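Local coordinates for uncharacterized protein Atu2452 (Agrobacterium tumefaciens, PDB 2R8B) that is of unknown function but has an alpha/beta-hydrolase fold of the dienelactone hydrolase family and is probably a serine hydrolase, at residues Ala123-Lys132 and Ile154-Leu165. Sequence-based numbering, arbitrary orientation.
Sequences ATGKMADFIK and ILANVLIEQPEL
Thr124 carries its methyl CG2 anti to the backbone N and its OG1 beside that N (chi1 -65°), while Asn157 swings its amide out anti to its own N (chi1 -161°). These torsions bring the two polar groups together between neighbouring helices of an alpha/beta-hydrolase fold. Helix 150-161 follows the probable nucleophile elbow, and helix 117-138 packs beside it on the central sheet. The helix segments cross at -79°, with their axes 9.5 Å apart. Thr124 is a knob in a hole formed by Ile154, Asn157, Val158 and Glu161. Its OG1 takes a nearly straight hydrogen bond from Asn157 ND2, 2.7 Å long, and lies in the plane of that amide. OG1 is also hydrogen-bonded to Leu120 O one turn back, so this buried hydroxyl has two partners. The side chains of Thr124 and Glu161 cross at about a right angle, with Thr124 CG2 4.0 Å from Glu161 CG. CG2 also meets Val158 CG2.

Next to this polar pair, apolar side chains meet. The tip of Ile154, CD1, lies 3.4 Å from CG of selenomethionine Met127. The Met127 side chain continues to Leu68 and Pro94 of the sheet. Past the helix end, the chain turns and Leu165 comes back toward helix 117-138, its CD2 4.0 Å from Ile131 CG2. Gln162, the first residue to leave the helix, lays its amide beside Ala128. Its NE2 bonds to Glu161 O from above the carbonyl plane. This bond probably fixes the amide's rotation, which leaves OE1 facing the methyl CB of Ala128.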
ATOM      1  N   ALA A 123     -10.635   2.690   8.468  1.00 50.69           N
ATOM      2  CA  ALA A 123      -9.804   1.603   7.946  1.00 51.06           C
ATOM      3  C   ALA A 123      -8.332   1.952   8.037  1.00 51.75           C
ATOM      4  O   ALA A 123      -7.456   1.091   8.234  1.00 51.82           O
ATOM      5  CB  ALA A 123     -10.166   1.309   6.514  1.00 50.66           C
ATOM      6  N   THR A 124      -8.068   3.243   7.888  1.00 52.43           N
ATOM      7  CA  THR A 124      -6.719   3.773   8.008  1.00 51.90           C
ATOM      8  C   THR A 124      -6.253   3.580   9.435  1.00 51.76           C
ATOM      9  O   THR A 124      -5.154   3.076   9.650  1.00 52.82           O
ATOM     10  CB  THR A 124      -6.675   5.229   7.536  1.00 51.85           C
ATOM     11  OG1 THR A 124      -6.985   5.237   6.142  1.00 50.23           O
ATOM     12  CG2 THR A 124      -5.306   5.849   7.750  1.00 51.71           C
ATOM     13  N   GLY A 125      -7.113   3.918  10.392  1.00 51.42           N
ATOM     14  CA  GLY A 125      -6.854   3.678  11.797  1.00 50.82           C
ATOM     15  C   GLY A 125      -6.691   2.221  12.149  1.00 50.96           C
ATOM     16  O   GLY A 125      -5.884   1.905  13.010  1.00 51.15           O
ATOM     17  N   LYS A 126      -7.434   1.331  11.483  1.00 51.09           N
ATOM     18  CA  LYS A 126      -7.314  -0.124  11.713  1.00 51.07           C
ATOM     19  C   LYS A 126      -5.985  -0.655  11.175  1.00 51.76           C
ATOM     20  O   LYS A 126      -5.220  -1.248  11.925  1.00 51.69           O
ATOM     21  CB  LYS A 126      -8.497  -0.869  11.092  1.00 51.29           C
ATOM     22  CG  LYS A 126      -8.649  -2.332  11.472  1.00 50.92           C
ATOM     23  CD  LYS A 126     -10.045  -2.878  11.117  1.00 50.62           C
ATOM     24  CE  LYS A 126      -9.988  -4.383  10.777  1.00 50.22           C
ATOM     25  NZ  LYS A 126     -11.302  -5.104  10.873  1.00 46.93           N
HETATM   26  N   MSE A 127      -5.701  -0.416   9.889  1.00 52.90           N
HETATM   27  CA  MSE A 127      -4.393  -0.714   9.289  1.00 53.44           C
HETATM   28  C   MSE A 127      -3.179  -0.271  10.089  1.00 53.43           C
HETATM   29  O   MSE A 127      -2.282  -1.086  10.372  1.00 54.28           O
HETATM   30  CB  MSE A 127      -4.262  -0.044   7.954  1.00 54.43           C
HETATM   31  CG  MSE A 127      -4.478  -0.937   6.846  1.00 57.08           C
HETATM   32 SE   MSE A 127      -3.274  -2.443   6.729  0.90 64.92          SE
HETATM   33  CE  MSE A 127      -4.685  -3.573   5.961  1.00 60.02           C
ATOM     34  N   ALA A 128      -3.123   1.019  10.420  1.00 52.35           N
ATOM     35  CA  ALA A 128      -2.037   1.529  11.227  1.00 52.12           C
ATOM     36  C   ALA A 128      -1.808   0.619  12.445  1.00 52.49           C
ATOM     37  O   ALA A 128      -0.699   0.144  12.664  1.00 52.40           O
ATOM     38  CB  ALA A 128      -2.343   2.917  11.673  1.00 52.20           C
ATOM     39  N   ASP A 129      -2.868   0.366  13.213  1.00 52.24           N
ATOM     40  CA  ASP A 129      -2.764  -0.394  14.447  1.00 52.28           C
ATOM     41  C   ASP A 129      -2.248  -1.799  14.210  1.00 52.47           C
ATOM     42  O   ASP A 129      -1.320  -2.253  14.905  1.00 52.57           O
ATOM     43  CB  ASP A 129      -4.118  -0.434  15.143  1.00 51.88           C
ATOM     44  CG  ASP A 129      -4.450   0.881  15.795  1.00 52.45           C
ATOM     45  OD1 ASP A 129      -3.474   1.599  16.111  1.00 52.44           O
ATOM     46  OD2 ASP A 129      -5.655   1.202  15.987  1.00 52.08           O
ATOM     47  N   PHE A 130      -2.871  -2.449  13.225  1.00 51.95           N
ATOM     48  CA  PHE A 130      -2.552  -3.767  12.747  1.00 51.24           C
ATOM     49  C   PHE A 130      -1.068  -3.801  12.425  1.00 51.44           C
ATOM     50  O   PHE A 130      -0.335  -4.612  12.964  1.00 51.81           O
ATOM     51  CB  PHE A 130      -3.407  -4.015  11.507  1.00 50.90           C
ATOM     52  CG  PHE A 130      -3.186  -5.343  10.840  1.00 50.48           C
ATOM     53  CD1 PHE A 130      -3.731  -6.509  11.362  1.00 51.07           C
ATOM     54  CD2 PHE A 130      -2.506  -5.423   9.642  1.00 50.89           C
ATOM     55  CE1 PHE A 130      -3.557  -7.746  10.727  1.00 49.73           C
ATOM     56  CE2 PHE A 130      -2.338  -6.653   9.002  1.00 48.70           C
ATOM     57  CZ  PHE A 130      -2.856  -7.810   9.558  1.00 49.14           C
ATOM     58  N   ILE A 131      -0.601  -2.885  11.597  1.00 51.70           N
ATOM     59  CA  ILE A 131       0.829  -2.820  11.307  1.00 51.91           C
ATOM     60  C   ILE A 131       1.713  -2.608  12.573  1.00 52.01           C
ATOM     61  O   ILE A 131       2.575  -3.428  12.831  1.00 53.13           O
ATOM     62  CB  ILE A 131       1.125  -1.819  10.140  1.00 52.20           C
ATOM     63  CG1 ILE A 131       0.567  -2.380   8.827  1.00 50.74           C
ATOM     64  CG2 ILE A 131       2.636  -1.575   9.990  1.00 52.36           C
ATOM     65  CD1 ILE A 131       0.286  -1.356   7.787  1.00 49.60           C
ATOM     66  N   LYS A 132       1.503  -1.554  13.362  1.00 52.18           N
ATOM     67  CA  LYS A 132       2.243  -1.355  14.632  1.00 52.87           C
ATOM     68  C   LYS A 132       2.264  -2.609  15.543  1.00 52.99           C
ATOM     69  O   LYS A 132       3.280  -2.911  16.209  1.00 52.78           O
ATOM     70  CB  LYS A 132       1.661  -0.191  15.452  1.00 53.06           C
ATOM     71  CG  LYS A 132       1.941   1.216  14.904  1.00 55.01           C
ATOM     72  CD  LYS A 132       0.717   2.132  15.089  1.00 56.62           C
ATOM     73  CE  LYS A 132       1.031   3.617  14.844  1.00 57.31           C
ATOM     74  NZ  LYS A 132       1.563   4.244  16.103  1.00 60.96           N
ATOM     75  N   ILE A 154      -5.488   2.574   0.354  1.00 51.36           N
ATOM     76  CA  ILE A 154      -5.501   2.540   1.820  1.00 51.24           C
ATOM     77  C   ILE A 154      -4.064   2.793   2.313  1.00 51.23           C
ATOM     78  O   ILE A 154      -3.804   3.450   3.344  1.00 50.84           O
ATOM     79  CB  ILE A 154      -6.218   1.235   2.347  1.00 51.16           C
ATOM     80  CG1 ILE A 154      -6.772   1.356   3.778  1.00 52.12           C
ATOM     81  CG2 ILE A 154      -5.448  -0.032   2.114  1.00 50.63           C
ATOM     82  CD1 ILE A 154      -5.819   1.525   4.847  1.00 48.23           C
ATOM     83  N   LEU A 155      -3.113   2.356   1.506  1.00 50.95           N
ATOM     84  CA  LEU A 155      -1.729   2.485   1.898  1.00 51.30           C
ATOM     85  C   LEU A 155      -1.309   3.939   1.736  1.00 51.54           C
ATOM     86  O   LEU A 155      -0.659   4.510   2.617  1.00 52.28           O
ATOM     87  CB  LEU A 155      -0.872   1.517   1.087  1.00 50.74           C
ATOM     88  CG  LEU A 155       0.641   1.558   1.225  1.00 52.08           C
ATOM     89  CD1 LEU A 155       1.101   1.384   2.702  1.00 51.08           C
ATOM     90  CD2 LEU A 155       1.312   0.521   0.272  1.00 51.77           C
ATOM     91  N   ALA A 156      -1.695   4.558   0.618  1.00 51.54           N
ATOM     92  CA  ALA A 156      -1.442   5.961   0.434  1.00 50.32           C
ATOM     93  C   ALA A 156      -2.010   6.769   1.596  1.00 50.83           C
ATOM     94  O   ALA A 156      -1.290   7.583   2.173  1.00 52.69           O
ATOM     95  CB  ALA A 156      -1.987   6.393  -0.796  1.00 49.38           C
ATOM     96  N   ASN A 157      -3.262   6.546   2.001  1.00 50.55           N
ATOM     97  CA  ASN A 157      -3.844   7.329   3.128  1.00 49.50           C
ATOM     98  C   ASN A 157      -3.048   7.109   4.446  1.00 49.77           C
ATOM     99  O   ASN A 157      -2.875   8.058   5.261  1.00 50.80           O
ATOM    100  CB  ASN A 157      -5.337   7.049   3.313  1.00 48.93           C
ATOM    101  CG  ASN A 157      -6.062   8.155   4.123  1.00 50.89           C
ATOM    102  OD1 ASN A 157      -6.050   9.332   3.749  1.00 55.67           O
ATOM    103  ND2 ASN A 157      -6.720   7.771   5.214  1.00 49.42           N
ATOM    104  N   VAL A 158      -2.520   5.899   4.659  1.00 48.69           N
ATOM    105  CA  VAL A 158      -1.657   5.710   5.822  1.00 47.97           C
ATOM    106  C   VAL A 158      -0.407   6.585   5.732  1.00 48.34           C
ATOM    107  O   VAL A 158      -0.079   7.289   6.684  1.00 48.25           O
ATOM    108  CB  VAL A 158      -1.232   4.281   6.048  1.00 47.69           C
ATOM    109  CG1 VAL A 158      -0.362   4.265   7.284  1.00 49.07           C
ATOM    110  CG2 VAL A 158      -2.441   3.330   6.244  1.00 46.90           C
ATOM    111  N   LEU A 159       0.276   6.562   4.584  1.00 48.85           N
ATOM    112  CA  LEU A 159       1.387   7.484   4.306  1.00 49.32           C
ATOM    113  C   LEU A 159       1.076   8.927   4.644  1.00 50.88           C
ATOM    114  O   LEU A 159       1.962   9.682   5.071  1.00 51.93           O
ATOM    115  CB  LEU A 159       1.747   7.424   2.832  1.00 48.56           C
ATOM    116  CG  LEU A 159       2.186   6.030   2.392  1.00 49.35           C
ATOM    117  CD1 LEU A 159       2.559   6.034   0.906  1.00 49.68           C
ATOM    118  CD2 LEU A 159       3.324   5.459   3.241  1.00 40.27           C
ATOM    119  N   ILE A 160      -0.185   9.321   4.422  1.00 52.03           N
ATOM    120  CA  ILE A 160      -0.669  10.661   4.730  1.00 52.01           C
ATOM    121  C   ILE A 160      -1.002  10.897   6.194  1.00 52.54           C
ATOM    122  O   ILE A 160      -0.718  11.977   6.720  1.00 52.77           O
ATOM    123  CB  ILE A 160      -1.887  10.985   3.876  1.00 52.02           C
ATOM    124  CG1 ILE A 160      -1.441  11.274   2.439  1.00 52.77           C
ATOM    125  CG2 ILE A 160      -2.604  12.179   4.407  1.00 51.37           C
ATOM    126  CD1 ILE A 160      -2.496  10.902   1.393  1.00 55.06           C
ATOM    127  N   GLU A 161      -1.630   9.924   6.850  1.00 52.97           N
ATOM    128  CA  GLU A 161      -2.149  10.171   8.203  1.00 53.69           C
ATOM    129  C   GLU A 161      -1.125   9.803   9.277  1.00 54.16           C
ATOM    130  O   GLU A 161      -1.136  10.357  10.384  1.00 53.83           O
ATOM    131  CB  GLU A 161      -3.435   9.394   8.427  1.00 53.67           C
ATOM    132  CG  GLU A 161      -4.540   9.745   7.445  1.00 55.89           C
ATOM    133  CD  GLU A 161      -5.283  11.031   7.830  1.00 59.76           C
ATOM    134  OE1 GLU A 161      -5.612  11.860   6.942  1.00 62.82           O
ATOM    135  OE2 GLU A 161      -5.544  11.216   9.031  1.00 60.75           O
ATOM    136  N   GLN A 162      -0.245   8.862   8.944  1.00 54.34           N
ATOM    137  CA  GLN A 162       0.832   8.427   9.840  1.00 55.21           C
ATOM    138  C   GLN A 162       2.104   8.604   9.071  1.00 55.24           C
ATOM    139  O   GLN A 162       2.743   7.614   8.672  1.00 55.03           O
ATOM    140  CB  GLN A 162       0.693   6.955  10.151  1.00 55.66           C
ATOM    141  CG  GLN A 162      -0.725   6.507  10.371  1.00 57.56           C
ATOM    142  CD  GLN A 162      -1.174   6.764  11.787  1.00 59.06           C
ATOM    143  OE1 GLN A 162      -1.395   5.829  12.546  1.00 61.18           O
ATOM    144  NE2 GLN A 162      -1.281   8.030  12.161  1.00 59.32           N
ATOM    145  N   PRO A 163       2.461   9.864   8.802  1.00 55.70           N
ATOM    146  CA  PRO A 163       3.521  10.015   7.816  1.00 56.26           C
ATOM    147  C   PRO A 163       4.830   9.327   8.268  1.00 56.51           C
ATOM    148  O   PRO A 163       5.697   9.044   7.451  1.00 56.93           O
ATOM    149  CB  PRO A 163       3.640  11.553   7.672  1.00 56.42           C
ATOM    150  CG  PRO A 163       3.076  12.102   8.957  1.00 55.83           C
ATOM    151  CD  PRO A 163       1.990  11.157   9.337  1.00 54.84           C
ATOM    152  N   GLU A 164       4.935   9.001   9.552  1.00 56.82           N
ATOM    153  CA  GLU A 164       6.182   8.504  10.080  1.00 57.41           C
ATOM    154  C   GLU A 164       6.230   6.997  10.295  1.00 57.44           C
ATOM    155  O   GLU A 164       7.229   6.451  10.802  1.00 58.58           O
ATOM    156  CB  GLU A 164       6.597   9.304  11.323  1.00 56.71           C
ATOM    157  CG  GLU A 164       7.374  10.551  10.906  1.00 57.74           C
ATOM    158  CD  GLU A 164       8.086  11.318  12.054  1.00 59.19           C
ATOM    159  OE1 GLU A 164       8.365  10.705  13.117  1.00 63.00           O
ATOM    160  OE2 GLU A 164       8.401  12.534  11.873  1.00 58.38           O
ATOM    161  N   LEU A 165       5.177   6.301   9.897  1.00 56.86           N
ATOM    162  CA  LEU A 165       5.176   4.837  10.017  1.00 56.15           C
ATOM    163  C   LEU A 165       6.026   4.092   8.958  1.00 56.14           C
ATOM    164  O   LEU A 165       6.876   3.321   9.304  1.00 57.25           O
ATOM    165  CB  LEU A 165       3.753   4.296  10.114  1.00 55.07           C
ATOM    166  CG  LEU A 165       3.653   2.783  10.195  1.00 55.32           C
ATOM    167  CD1 LEU A 165       4.292   2.261  11.475  1.00 53.08           C
ATOM    168  CD2 LEU A 165       2.192   2.363  10.111  1.00 53.18           C
TER